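Local atomic coordinates of pyocin S5 (Pseudomonas aeruginosa PAO1, PDB entry 6THK), a protein that is imported into Pseudomonas aeruginosa as a bacteriocin and probably kills by opening a channel that depolarises the cytoplasmic membrane. Residues K118-G123 / V169-Q174; Q239-A244 / A301-R306; Q424-S429 / K436-K441; G89-E92 / Q96-V99. The protein carries 1 engineered substitution. One frame throughout, in Å; residues are numbered along the deposited sequence.

Contact 1 of 4, residues K118-G123 / V169-Q174; sequences KTFTKG and VAYYKQ
The backbone O of Tyr-171, the residue whose ring meets Phe-120 across the contact, accepts a hydrogen bond from Gln-174 NE2 at 2.9 Å. The donor lies in the carbonyl plane on a lone pair, and the N-H points at the oxygen at a bent 144°. This bond folds the Gln-174 side chain back onto its own helix. Between the two segments there is no hydrogen bond; the join is apolar. Phe-120 and Tyr-171 project side by side in the same direction; Phe-120 carries CG anti to the backbone N (chi1 164°) and Tyr-171 does likewise, which swings the rings together. Tyr-171 CD1 sits over one face of Phe-120, displaced toward the ring's rim, and comes within 3.5 Å of Phe-120 CE1. The planes are inclined at 44°, an oblique pairing. Phe-120 CD1 also packs on Tyr-171 CB at 3.7 Å. One residue earlier in each helix, Thr-119 CG2 touches Ala-170 CB at 3.8 Å, while Thr-119 OG1 bonds to Gly-115 O in its own helix. Beyond the rings lies zinc: Tyr-171 OH makes a weak hydrogen bond to Asp-127 OD1, and Tyr-172 OH bonds to Glu-129 OE1, both carboxylates being zinc ligands. The chemistry therefore implies an apolar seam between helices 95-121 and 157-212 that packs one flank of a second-shell tyrosine beside the metal.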
loop_
_atom_site.group_PDB
_atom_site.type_symbol
_atom_site.label_atom_id
_atom_site.label_comp_id
_atom_site.label_asym_id
_atom_site.label_seq_id
_atom_site.Cartn_x
_atom_site.Cartn_y
_atom_site.Cartn_z
ATOM N N LYS A 118 14.868 65.842 6.038
ATOM C CA LYS A 118 13.763 66.769 5.768
ATOM C C LYS A 118 14.158 68.210 6.092
ATOM O O LYS A 118 13.865 69.111 5.304
ATOM C CB LYS A 118 12.488 66.364 6.529
ATOM N N THR A 119 14.816 68.422 7.254
ATOM C CA THR A 119 15.292 69.722 7.746
ATOM C C THR A 119 16.310 70.327 6.772
ATOM O O THR A 119 16.195 71.505 6.416
ATOM C CB THR A 119 15.899 69.563 9.149
ATOM O OG1 THR A 119 14.931 68.975 10.014
ATOM C CG2 THR A 119 16.411 70.878 9.732
ATOM N N PHE A 120 17.305 69.514 6.353
ATOM C CA PHE A 120 18.335 69.901 5.398
ATOM C C PHE A 120 17.706 70.300 4.056
ATOM O O PHE A 120 18.118 71.303 3.477
ATOM C CB PHE A 120 19.362 68.762 5.234
ATOM C CG PHE A 120 20.241 68.870 4.013
ATOM C CD1 PHE A 120 21.140 69.920 3.872
ATOM C CD2 PHE A 120 20.168 67.923 3.001
ATOM C CE1 PHE A 120 21.933 70.031 2.731
ATOM C CE2 PHE A 120 20.975 68.026 1.868
ATOM C CZ PHE A 120 21.853 69.077 1.743
ATOM N N THR A 121 16.689 69.534 3.600
ATOM C CA THR A 121 15.925 69.719 2.357
ATOM C C THR A 121 15.300 71.123 2.257
ATOM O O THR A 121 15.320 71.699 1.171
ATOM C CB THR A 121 14.904 68.569 2.207
ATOM O OG1 THR A 121 15.613 67.417 1.762
ATOM C CG2 THR A 121 13.770 68.862 1.222
ATOM N N LYS A 122 14.813 71.684 3.391
ATOM C CA LYS A 122 14.185 73.015 3.507
ATOM C C LYS A 122 14.954 74.189 2.833
ATOM O O LYS A 122 14.332 75.205 2.505
ATOM C CB LYS A 122 13.909 73.364 4.976
ATOM C CG LYS A 122 12.767 72.590 5.629
ATOM C CD LYS A 122 12.605 73.029 7.087
ATOM C CE LYS A 122 11.493 72.319 7.817
ATOM N NZ LYS A 122 11.392 72.768 9.232
ATOM N N GLY A 123 16.270 74.038 2.643
ATOM C CA GLY A 123 17.116 75.042 2.005
ATOM C C GLY A 123 18.033 74.493 0.925
ATOM O O GLY A 123 18.056 73.279 0.695
ATOM N N VAL A 169 23.930 71.413 11.061
ATOM C CA VAL A 169 24.005 70.257 11.964
ATOM C C VAL A 169 23.217 69.132 11.302
ATOM O O VAL A 169 23.777 68.051 11.107
ATOM C CB VAL A 169 23.507 70.587 13.398
ATOM C CG1 VAL A 169 23.201 69.324 14.193
ATOM C CG2 VAL A 169 24.521 71.446 14.134
ATOM N N ALA A 170 21.961 69.426 10.866
ATOM C CA ALA A 170 21.078 68.501 10.143
ATOM C C ALA A 170 21.784 67.842 8.950
ATOM O O ALA A 170 21.671 66.621 8.799
ATOM C CB ALA A 170 19.826 69.226 9.674
ATOM N N TYR A 171 22.557 68.632 8.139
ATOM C CA TYR A 171 23.305 68.126 6.978
ATOM C C TYR A 171 24.333 67.059 7.359
ATOM O O TYR A 171 24.395 66.020 6.700
ATOM C CB TYR A 171 23.966 69.259 6.180
ATOM C CG TYR A 171 24.977 68.792 5.148
ATOM C CD1 TYR A 171 24.568 68.157 3.976
ATOM C CD2 TYR A 171 26.342 68.969 5.350
ATOM C CE1 TYR A 171 25.492 67.703 3.038
ATOM C CE2 TYR A 171 27.276 68.517 4.418
ATOM C CZ TYR A 171 26.846 67.898 3.256
ATOM O OH TYR A 171 27.766 67.459 2.329
ATOM N N TYR A 172 25.151 67.323 8.388
ATOM C CA TYR A 172 26.169 66.378 8.836
ATOM C C TYR A 172 25.569 65.212 9.636
ATOM O O TYR A 172 26.184 64.151 9.702
ATOM C CB TYR A 172 27.309 67.095 9.586
ATOM C CG TYR A 172 28.145 67.994 8.699
ATOM C CD1 TYR A 172 28.930 67.466 7.675
ATOM C CD2 TYR A 172 28.167 69.373 8.891
ATOM C CE1 TYR A 172 29.692 68.292 6.845
ATOM C CE2 TYR A 172 28.949 70.207 8.089
ATOM C CZ TYR A 172 29.701 69.661 7.059
ATOM O OH TYR A 172 30.447 70.473 6.242
ATOM N N LYS A 173 24.365 65.398 10.223
ATOM C CA LYS A 173 23.644 64.357 10.961
ATOM C C LYS A 173 23.093 63.350 9.956
ATOM O O LYS A 173 23.293 62.147 10.142
ATOM C CB LYS A 173 22.515 64.946 11.826
ATOM C CG LYS A 173 22.984 65.483 13.177
ATOM C CD LYS A 173 22.947 64.433 14.290
ATOM C CE LYS A 173 23.503 64.943 15.602
ATOM N NZ LYS A 173 22.635 65.970 16.241
ATOM N N GLN A 174 22.468 63.833 8.859
ATOM C CA GLN A 174 21.937 62.949 7.816
ATOM C C GLN A 174 23.039 62.256 7.036
ATOM O O GLN A 174 22.826 61.151 6.552
ATOM C CB GLN A 174 20.931 63.660 6.887
ATOM C CG GLN A 174 21.500 64.722 5.926
ATOM C CD GLN A 174 22.162 64.146 4.692
ATOM O OE1 GLN A 174 21.677 63.198 4.067
ATOM N NE2 GLN A 174 23.313 64.691 4.339
#

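Contact 2 of 4, residues Q239-A244 / A301-R306; sequences QWLERA and AETTRR
Leu-241 reaches from helix 237-267 into the surface formed by Glu-302, Thr-303 and Arg-306, and each of its side-chain carbons has a partner there. Leu-241 CB lies 3.7 Å from Thr-303 OG1; the two side chains slide past each other in opposite directions. That hydroxyl makes its hydrogen bond within its own helix, to Leu-299 O, so toward leucine it offers van der Waals contact. CG, set beside the backbone N with chi1 at -87°, continues outward past the same oxygen. At the fork the methyls divide the work. Leu-241 CD1 meets two aliphatic stems, Arg-306 CG at 3.7 Å and Glu-302 CG at 3.8 Å, while CD2 of Leu-241 rests against Glu-302 CG at 3.9 Å. Leucine crosses both of these chains at about a right angle, touching their methylenes and not their charged ends. Those ends form a salt-bridge network of their own. Arg-305 NH1 stands 3.0 Å from Glu-302 OE2, but the oxygen is well out of the guanidinium plane and the attraction is of charges alone. Arg-306 NE gives Glu-302 OE1 a weak, bent hydrogen bond of 3.4 Å. The bends at chi2 in Glu-302 and Arg-306 help bring the two charged groups together. The short helical segments run antiparallel, 157° between directions and 10.2 Å apart at closest approach. Helices 237-267 and 272-338 thus pair as a long hairpin, predicted to be coiled coil, in which Leu-241 and Ala-244 both also pack on Leu-299.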
loop_
_atom_site.group_PDB
_atom_site.type_symbol
_atom_site.label_atom_id
_atom_site.label_comp_id
_atom_site.label_asym_id
_atom_site.label_seq_id
_atom_site.Cartn_x
_atom_site.Cartn_y
_atom_site.Cartn_z
ATOM N N GLN A 239 -12.442 -10.724 -0.783
ATOM C CA GLN A 239 -13.112 -9.565 -0.190
ATOM C C GLN A 239 -12.119 -8.538 0.357
ATOM O O GLN A 239 -12.273 -7.344 0.064
ATOM C CB GLN A 239 -14.078 -9.995 0.915
ATOM C CG GLN A 239 -15.419 -10.516 0.413
ATOM C CD GLN A 239 -16.213 -11.113 1.547
ATOM O OE1 GLN A 239 -16.797 -10.408 2.378
ATOM N NE2 GLN A 239 -16.232 -12.431 1.624
ATOM N N TRP A 240 -11.104 -8.990 1.154
ATOM C CA TRP A 240 -10.125 -8.066 1.722
ATOM C C TRP A 240 -9.121 -7.600 0.666
ATOM O O TRP A 240 -8.606 -6.489 0.800
ATOM C CB TRP A 240 -9.459 -8.573 3.019
ATOM C CG TRP A 240 -8.371 -9.598 2.894
ATOM C CD1 TRP A 240 -7.136 -9.427 2.333
ATOM C CD2 TRP A 240 -8.348 -10.893 3.523
ATOM N NE1 TRP A 240 -6.385 -10.575 2.476
ATOM C CE2 TRP A 240 -7.102 -11.490 3.213
ATOM C CE3 TRP A 240 -9.278 -11.625 4.287
ATOM C CZ2 TRP A 240 -6.760 -12.777 3.648
ATOM C CZ3 TRP A 240 -8.935 -12.900 4.716
ATOM C CH2 TRP A 240 -7.692 -13.462 4.398
ATOM N N LEU A 241 -8.936 -8.374 -0.396
ATOM C CA LEU A 241 -8.055 -7.972 -1.478
ATOM C C LEU A 241 -8.729 -6.839 -2.244
ATOM O O LEU A 241 -8.080 -5.885 -2.637
ATOM C CB LEU A 241 -7.757 -9.138 -2.409
ATOM C CG LEU A 241 -6.581 -10.018 -2.000
ATOM C CD1 LEU A 241 -6.581 -11.322 -2.769
ATOM C CD2 LEU A 241 -5.265 -9.289 -2.171
ATOM N N GLU A 242 -10.035 -6.960 -2.456
ATOM C CA GLU A 242 -10.818 -5.920 -3.134
ATOM C C GLU A 242 -10.716 -4.575 -2.372
ATOM O O GLU A 242 -10.471 -3.543 -2.991
ATOM C CB GLU A 242 -12.289 -6.339 -3.269
ATOM C CG GLU A 242 -12.641 -6.909 -4.630
ATOM C CD GLU A 242 -14.128 -7.039 -4.909
ATOM O OE1 GLU A 242 -14.548 -8.119 -5.386
ATOM O OE2 GLU A 242 -14.873 -6.061 -4.667
ATOM N N ARG A 243 -10.882 -4.611 -1.034
ATOM C CA ARG A 243 -10.801 -3.452 -0.153
ATOM C C ARG A 243 -9.390 -2.848 -0.185
ATOM O O ARG A 243 -9.268 -1.632 -0.287
ATOM C CB ARG A 243 -11.228 -3.828 1.281
ATOM C CG ARG A 243 -11.145 -2.683 2.290
ATOM C CD ARG A 243 -11.675 -3.075 3.659
ATOM N NE ARG A 243 -13.118 -2.863 3.781
ATOM C CZ ARG A 243 -13.768 -2.796 4.939
ATOM N NH1 ARG A 243 -13.112 -2.940 6.085
ATOM N NH2 ARG A 243 -15.077 -2.590 4.962
ATOM N N ALA A 244 -8.338 -3.691 -0.142
ATOM C CA ALA A 244 -6.950 -3.215 -0.170
ATOM C C ALA A 244 -6.626 -2.600 -1.520
ATOM O O ALA A 244 -5.913 -1.603 -1.567
ATOM C CB ALA A 244 -5.992 -4.340 0.144
ATOM N N ALA A 301 -1.944 -9.577 -8.844
ATOM C CA ALA A 301 -1.426 -10.918 -9.022
ATOM C C ALA A 301 -2.092 -11.871 -8.023
ATOM O O ALA A 301 -2.598 -12.924 -8.431
ATOM C CB ALA A 301 0.085 -10.913 -8.847
ATOM N N GLU A 302 -2.101 -11.471 -6.759
ATOM C CA GLU A 302 -2.693 -12.241 -5.682
ATOM C C GLU A 302 -4.188 -12.413 -5.906
ATOM O O GLU A 302 -4.740 -13.469 -5.643
ATOM C CB GLU A 302 -2.415 -11.551 -4.348
ATOM C CG GLU A 302 -2.945 -12.272 -3.127
ATOM C CD GLU A 302 -2.384 -13.668 -2.979
ATOM O OE1 GLU A 302 -3.130 -14.631 -3.231
ATOM O OE2 GLU A 302 -1.206 -13.806 -2.603
ATOM N N THR A 303 -4.845 -11.373 -6.402
ATOM C CA THR A 303 -6.270 -11.458 -6.675
ATOM C C THR A 303 -6.527 -12.501 -7.755
ATOM O O THR A 303 -7.453 -13.289 -7.654
ATOM C CB THR A 303 -6.854 -10.108 -7.119
ATOM O OG1 THR A 303 -6.802 -9.186 -6.033
ATOM C CG2 THR A 303 -8.285 -10.271 -7.538
ATOM N N THR A 304 -5.687 -12.506 -8.783
ATOM C CA THR A 304 -5.798 -13.460 -9.868
ATOM C C THR A 304 -5.588 -14.874 -9.355
ATOM O O THR A 304 -6.264 -15.796 -9.780
ATOM C CB THR A 304 -4.766 -13.175 -10.962
ATOM O OG1 THR A 304 -5.104 -11.957 -11.624
ATOM C CG2 THR A 304 -4.745 -14.292 -11.969
ATOM N N ARG A 305 -4.632 -15.045 -8.450
ATOM C CA ARG A 305 -4.365 -16.356 -7.889
ATOM C C ARG A 305 -5.584 -16.847 -7.124
ATOM O O ARG A 305 -5.967 -18.000 -7.235
ATOM C CB ARG A 305 -3.137 -16.317 -6.971
ATOM C CG ARG A 305 -3.250 -17.190 -5.727
ATOM C CD ARG A 305 -1.990 -17.156 -4.871
ATOM N NE ARG A 305 -2.263 -17.498 -3.476
ATOM C CZ ARG A 305 -1.435 -17.255 -2.463
ATOM N NH1 ARG A 305 -0.275 -16.658 -2.676
ATOM N NH2 ARG A 305 -1.773 -17.599 -1.231
ATOM N N ARG A 306 -6.191 -15.955 -6.350
ATOM C CA ARG A 306 -7.366 -16.289 -5.565
ATOM C C ARG A 306 -8.569 -16.648 -6.418
ATOM O O ARG A 306 -9.288 -17.585 -6.119
ATOM C CB ARG A 306 -7.722 -15.138 -4.628
ATOM C CG ARG A 306 -6.727 -14.912 -3.505
ATOM C CD ARG A 306 -6.774 -16.037 -2.494
ATOM N NE ARG A 306 -5.738 -15.901 -1.482
ATOM C CZ ARG A 306 -5.558 -16.757 -0.480
ATOM N NH1 ARG A 306 -6.344 -17.811 -0.359
ATOM N NH2 ARG A 306 -4.589 -16.563 0.396
#

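Contact 3 of 4, residues Q424-S429 / K436-K441; sequences QEFKIS and KPFFVK
Phe-426 and Phe-438 meet as an offset edge-to-face pair, the edge of Phe-426 turned toward the face of Phe-438, with planes at 80° and centroids 5.1 Å apart. Between the rings the closest atoms are Phe-426 CD2 and Phe-438 CE1, 3.4 Å apart, and CB of Phe-426 touches the same Phe-438 CE1 at 3.8 Å. Phe-438 holds CG anti to the backbone N (chi1 177°), which carries its ring toward Phe-426. The Phe-438 ring also slips in beside the backbone of the facing helix, where the carbonyl carbon of Glu-425 lies at its edge. Nearer the root of this ring, Ser-429 OG rests 3.4 Å from Phe-438 CB; the hydroxyl is satisfied by Asp-434 O in the connecting turn. Away from the rings, Glu-425 bends at chi2 and crosses Pro-437 at about a right angle, laying its CG 3.5 Å from Pro-437 O. The two segments run nearly antiparallel, at 160°, with axes 8.9 Å apart. Trp-435 meets both phenylalanine rings edge-to-face from the turn. Helices 419-431 and 436-446 form a tight helical hairpin within the colicin pore-forming domain, and its aromatic side packs against Val-475 and Val-478 of helix 468-481, with Phe-391 of helix 381-392 beside Phe-426.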
loop_
_atom_site.group_PDB
_atom_site.type_symbol
_atom_site.label_atom_id
_atom_site.label_comp_id
_atom_site.label_asym_id
_atom_site.label_seq_id
_atom_site.Cartn_x
_atom_site.Cartn_y
_atom_site.Cartn_z
ATOM N N GLN A 424 -8.310 -61.291 -12.579
ATOM C CA GLN A 424 -7.763 -62.595 -12.853
ATOM C C GLN A 424 -8.143 -63.551 -11.737
ATOM O O GLN A 424 -8.555 -64.665 -11.989
ATOM C CB GLN A 424 -6.252 -62.510 -12.954
ATOM C CG GLN A 424 -5.561 -63.842 -12.783
ATOM C CD GLN A 424 -4.912 -64.304 -14.059
ATOM O OE1 GLN A 424 -5.229 -63.815 -15.138
ATOM N NE2 GLN A 424 -3.996 -65.244 -13.944
ATOM N N GLU A 425 -8.026 -63.108 -10.496
ATOM C CA GLU A 425 -8.407 -63.965 -9.382
ATOM C C GLU A 425 -9.924 -64.240 -9.391
ATOM O O GLU A 425 -10.362 -65.307 -9.000
ATOM C CB GLU A 425 -7.770 -63.563 -8.032
ATOM C CG GLU A 425 -7.858 -64.673 -6.951
ATOM C CD GLU A 425 -6.907 -65.854 -7.162
ATOM O OE1 GLU A 425 -6.012 -65.681 -8.010
ATOM O OE2 GLU A 425 -7.047 -66.937 -6.508
ATOM N N PHE A 426 -10.722 -63.258 -9.795
ATOM C CA PHE A 426 -12.159 -63.465 -9.911
ATOM C C PHE A 426 -12.451 -64.520 -10.975
ATOM O O PHE A 426 -13.275 -65.402 -10.772
ATOM C CB PHE A 426 -12.866 -62.164 -10.272
ATOM C CG PHE A 426 -14.342 -62.197 -10.034
ATOM C CD1 PHE A 426 -15.151 -63.032 -10.770
ATOM C CD2 PHE A 426 -14.920 -61.400 -9.071
ATOM C CE1 PHE A 426 -16.514 -63.065 -10.566
ATOM C CE2 PHE A 426 -16.280 -61.436 -8.848
ATOM C CZ PHE A 426 -17.080 -62.271 -9.599
ATOM N N LYS A 427 -11.744 -64.426 -12.099
ATOM C CA LYS A 427 -11.888 -65.356 -13.212
ATOM C C LYS A 427 -11.490 -66.775 -12.830
ATOM O O LYS A 427 -12.193 -67.720 -13.142
ATOM C CB LYS A 427 -11.068 -64.878 -14.404
ATOM C CG LYS A 427 -10.519 -65.991 -15.273
ATOM C CD LYS A 427 -9.736 -65.444 -16.457
ATOM C CE LYS A 427 -8.264 -65.818 -16.383
ATOM N NZ LYS A 427 -8.023 -67.043 -15.576
ATOM N N ILE A 428 -10.392 -66.920 -12.093
ATOM C CA ILE A 428 -9.926 -68.231 -11.639
ATOM C C ILE A 428 -10.961 -68.837 -10.707
ATOM O O ILE A 428 -11.277 -70.010 -10.787
ATOM C CB ILE A 428 -8.588 -68.135 -10.894
ATOM C CG1 ILE A 428 -7.471 -67.691 -11.829
ATOM C CG2 ILE A 428 -8.225 -69.468 -10.268
ATOM C CD1 ILE A 428 -6.238 -67.227 -11.096
ATOM N N SER A 429 -11.504 -67.992 -9.839
ATOM C CA SER A 429 -12.543 -68.324 -8.885
ATOM C C SER A 429 -13.884 -68.672 -9.523
ATOM O O SER A 429 -14.727 -69.221 -8.861
ATOM C CB SER A 429 -12.727 -67.188 -7.888
ATOM O OG SER A 429 -11.829 -67.322 -6.812
ATOM N N LYS A 436 -12.315 -69.024 -1.862
ATOM C CA LYS A 436 -11.421 -68.726 -0.720
ATOM C C LYS A 436 -10.220 -67.839 -1.157
ATOM O O LYS A 436 -10.028 -66.793 -0.534
ATOM C CB LYS A 436 -10.958 -70.007 0.012
ATOM C CG LYS A 436 -12.109 -70.862 0.570
ATOM C CD LYS A 436 -11.633 -71.970 1.527
ATOM C CE LYS A 436 -11.111 -73.216 0.839
ATOM N NZ LYS A 436 -12.206 -74.014 0.226
ATOM N N PRO A 437 -9.498 -68.125 -2.288
ATOM C CA PRO A 437 -8.404 -67.223 -2.708
ATOM C C PRO A 437 -8.887 -65.876 -3.257
ATOM O O PRO A 437 -8.075 -64.982 -3.471
ATOM C CB PRO A 437 -7.653 -68.042 -3.773
ATOM C CG PRO A 437 -8.128 -69.459 -3.581
ATOM C CD PRO A 437 -9.547 -69.306 -3.172
ATOM N N PHE A 438 -10.158 -65.785 -3.633
ATOM C CA PHE A 438 -10.699 -64.492 -4.035
ATOM C C PHE A 438 -10.915 -63.558 -2.853
ATOM O O PHE A 438 -10.564 -62.392 -2.889
ATOM C CB PHE A 438 -12.008 -64.610 -4.797
ATOM C CG PHE A 438 -12.590 -63.281 -5.151
ATOM C CD1 PHE A 438 -12.091 -62.562 -6.210
ATOM C CD2 PHE A 438 -13.598 -62.731 -4.394
ATOM C CE1 PHE A 438 -12.609 -61.326 -6.530
ATOM C CE2 PHE A 438 -14.121 -61.500 -4.704
ATOM C CZ PHE A 438 -13.625 -60.796 -5.774
ATOM N N PHE A 439 -11.563 -64.093 -1.824
ATOM C CA PHE A 439 -11.879 -63.336 -0.624
ATOM C C PHE A 439 -10.607 -62.883 0.060
ATOM O O PHE A 439 -10.525 -61.769 0.565
ATOM C CB PHE A 439 -12.764 -64.147 0.320
ATOM C CG PHE A 439 -14.155 -64.360 -0.196
ATOM C CD1 PHE A 439 -14.922 -63.291 -0.604
ATOM C CD2 PHE A 439 -14.684 -65.625 -0.294
ATOM C CE1 PHE A 439 -16.196 -63.479 -1.087
ATOM C CE2 PHE A 439 -15.957 -65.822 -0.779
ATOM C CZ PHE A 439 -16.715 -64.747 -1.175
ATOM N N VAL A 440 -9.606 -63.753 0.069
ATOM C CA VAL A 440 -8.329 -63.417 0.664
ATOM C C VAL A 440 -7.704 -62.256 -0.097
ATOM O O VAL A 440 -7.148 -61.349 0.502
ATOM C CB VAL A 440 -7.363 -64.607 0.633
ATOM C CG1 VAL A 440 -5.936 -64.123 0.801
ATOM C CG2 VAL A 440 -7.716 -65.603 1.717
ATOM N N LYS A 441 -7.788 -62.290 -1.420
ATOM C CA LYS A 441 -7.241 -61.216 -2.224
ATOM C C LYS A 441 -7.957 -59.894 -1.962
ATOM O O LYS A 441 -7.314 -58.864 -1.841
ATOM C CB LYS A 441 -7.301 -61.583 -3.706
ATOM C CG LYS A 441 -7.303 -60.399 -4.652
ATOM C CD LYS A 441 -5.932 -60.171 -5.255
ATOM C CE LYS A 441 -5.517 -58.721 -5.127
ATOM N NZ LYS A 441 -4.666 -58.283 -6.261
#

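Contact 4 of 4, residues G89-E92 / Q96-V99; sequences GKRE and QERV
Arg-91 grips the carboxylate of Glu-97 end-on, through both terminal nitrogens. Arg-91 NH2 donates to Glu-97 OE2 at 2.9 Å, using that oxygen's syn lone pair with an N-H angle of 151°, while NH1 of Arg-91 donates to OE1 of Glu-97 at 3.1 Å. A weak third bond from Arg-91 NH2 to Glu-97 OE1, at 3.0 Å, gives OE1 two bonds from this arginine. The oxygens lie near the guanidinium plane, at its edge, but the two flat groups are twisted 39° apart, so the fork is not coplanar. The side chains approach from opposite directions. Arg-91 starts with CG between the backbone N and the carbonyl carbon (chi1 86°) and then runs extended to NE, bringing the guanidinium across to an equally extended glutamate. Behind this first shell, Arg-91 O receives a weak hydrogen bond from Thr-87 OG1, and Glu-97 N, in the first turn of helix 95-121, bonds to Thr-94 OG1 just ahead of it. Glu-97 also touches Ile-86 and Thr-87. This surface salt bridge therefore ties the loop after helix 42-87 to the first turn of helix 95-121; just beyond, Arg-98 packs on Leu-83 of the first helix and on Gln-191 of helix 157-212.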
loop_
_atom_site.group_PDB
_atom_site.type_symbol
_atom_site.label_atom_id
_atom_site.label_comp_id
_atom_site.label_asym_id
_atom_site.label_seq_id
_atom_site.Cartn_x
_atom_site.Cartn_y
_atom_site.Cartn_z
ATOM N N GLY A 89 23.012 37.093 28.893
ATOM C CA GLY A 89 24.378 36.571 28.868
ATOM C C GLY A 89 24.528 35.145 29.361
ATOM O O GLY A 89 25.616 34.745 29.792
ATOM N N LYS A 90 23.420 34.376 29.299
ATOM C CA LYS A 90 23.300 32.979 29.735
ATOM C C LYS A 90 23.526 32.025 28.567
ATOM O O LYS A 90 23.955 30.886 28.775
ATOM C CB LYS A 90 21.910 32.730 30.338
ATOM C CG LYS A 90 21.610 33.559 31.579
ATOM C CD LYS A 90 20.115 33.638 31.826
ATOM C CE LYS A 90 19.793 34.308 33.135
ATOM N NZ LYS A 90 18.327 34.447 33.318
ATOM N N ARG A 91 23.205 32.482 27.348
ATOM C CA ARG A 91 23.343 31.731 26.104
ATOM C C ARG A 91 23.604 32.698 24.935
ATOM O O ARG A 91 23.425 33.911 25.083
ATOM C CB ARG A 91 22.060 30.906 25.844
ATOM C CG ARG A 91 20.973 31.710 25.117
ATOM C CD ARG A 91 19.531 31.285 25.328
ATOM N NE ARG A 91 18.619 32.428 25.178
ATOM C CZ ARG A 91 18.269 32.979 24.017
ATOM N NH1 ARG A 91 18.744 32.488 22.877
ATOM N NH2 ARG A 91 17.453 34.019 23.983
ATOM N N GLU A 92 24.034 32.159 23.784
ATOM C CA GLU A 92 24.253 32.929 22.560
ATOM C C GLU A 92 22.903 33.175 21.872
ATOM O O GLU A 92 22.018 32.318 21.940
ATOM C CB GLU A 92 25.218 32.196 21.620
ATOM C CG GLU A 92 26.664 32.274 22.078
ATOM C CD GLU A 92 27.636 32.857 21.072
ATOM O OE1 GLU A 92 27.533 32.510 19.872
ATOM O OE2 GLU A 92 28.521 33.641 21.485
ATOM N N GLN A 96 17.526 34.566 14.523
ATOM C CA GLN A 96 16.280 35.308 14.464
ATOM C C GLN A 96 16.328 36.492 15.420
ATOM O O GLN A 96 15.896 37.586 15.090
ATOM C CB GLN A 96 15.102 34.409 14.801
ATOM C CG GLN A 96 13.757 35.027 14.482
ATOM C CD GLN A 96 13.522 35.158 12.991
ATOM O OE1 GLN A 96 14.179 35.944 12.312
ATOM N NE2 GLN A 96 12.579 34.385 12.475
ATOM N N GLU A 97 16.846 36.252 16.614
ATOM C CA GLU A 97 16.994 37.290 17.633
ATOM C C GLU A 97 17.875 38.456 17.144
ATOM O O GLU A 97 17.510 39.610 17.357
ATOM C CB GLU A 97 17.484 36.696 18.959
ATOM C CG GLU A 97 16.376 35.963 19.699
ATOM C CD GLU A 97 16.760 35.314 21.013
ATOM O OE1 GLU A 97 17.935 34.905 21.163
ATOM O OE2 GLU A 97 15.880 35.215 21.898
ATOM N N ARG A 98 18.969 38.137 16.413
ATOM C CA ARG A 98 19.926 39.060 15.802
ATOM C C ARG A 98 19.233 39.912 14.733
ATOM O O ARG A 98 19.332 41.136 14.774
ATOM C CB ARG A 98 21.101 38.272 15.195
ATOM C CG ARG A 98 22.465 38.913 15.446
ATOM C CD ARG A 98 23.599 37.903 15.470
ATOM N NE ARG A 98 24.140 37.676 16.813
ATOM C CZ ARG A 98 24.454 36.478 17.303
ATOM N NH1 ARG A 98 24.271 35.383 16.573
ATOM N NH2 ARG A 98 24.948 36.366 18.531
ATOM N N VAL A 99 18.501 39.263 13.814
ATOM C CA VAL A 99 17.742 39.887 12.725
ATOM C C VAL A 99 16.689 40.857 13.289
ATOM O O VAL A 99 16.569 41.976 12.797
ATOM C CB VAL A 99 17.117 38.794 11.804
ATOM C CG1 VAL A 99 16.042 39.364 10.880
ATOM C CG2 VAL A 99 18.192 38.087 10.991
#

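From the N terminus, contact 4 comes first and ties the loop after helix 42-87 to the start of helix 95-121. Contact 1 sits near the other end of helix 95-121, its centre about 36 Å from that of contact 4, and closes a longer, mainly helical excursion that returns on helix 157-212 beside zinc. Contact 2 follows in the middle of the elongated molecule, closing the largely helical excursion from 244 to 301 by pairing helix 237-267 with the long helix 272-338. Contact 3 closes a tight hairpin in the pore-forming domain, about 138 Å between centres from contact 1. All four loops lie in series, none nested or crossing; only contacts 1 and 4 share a helix.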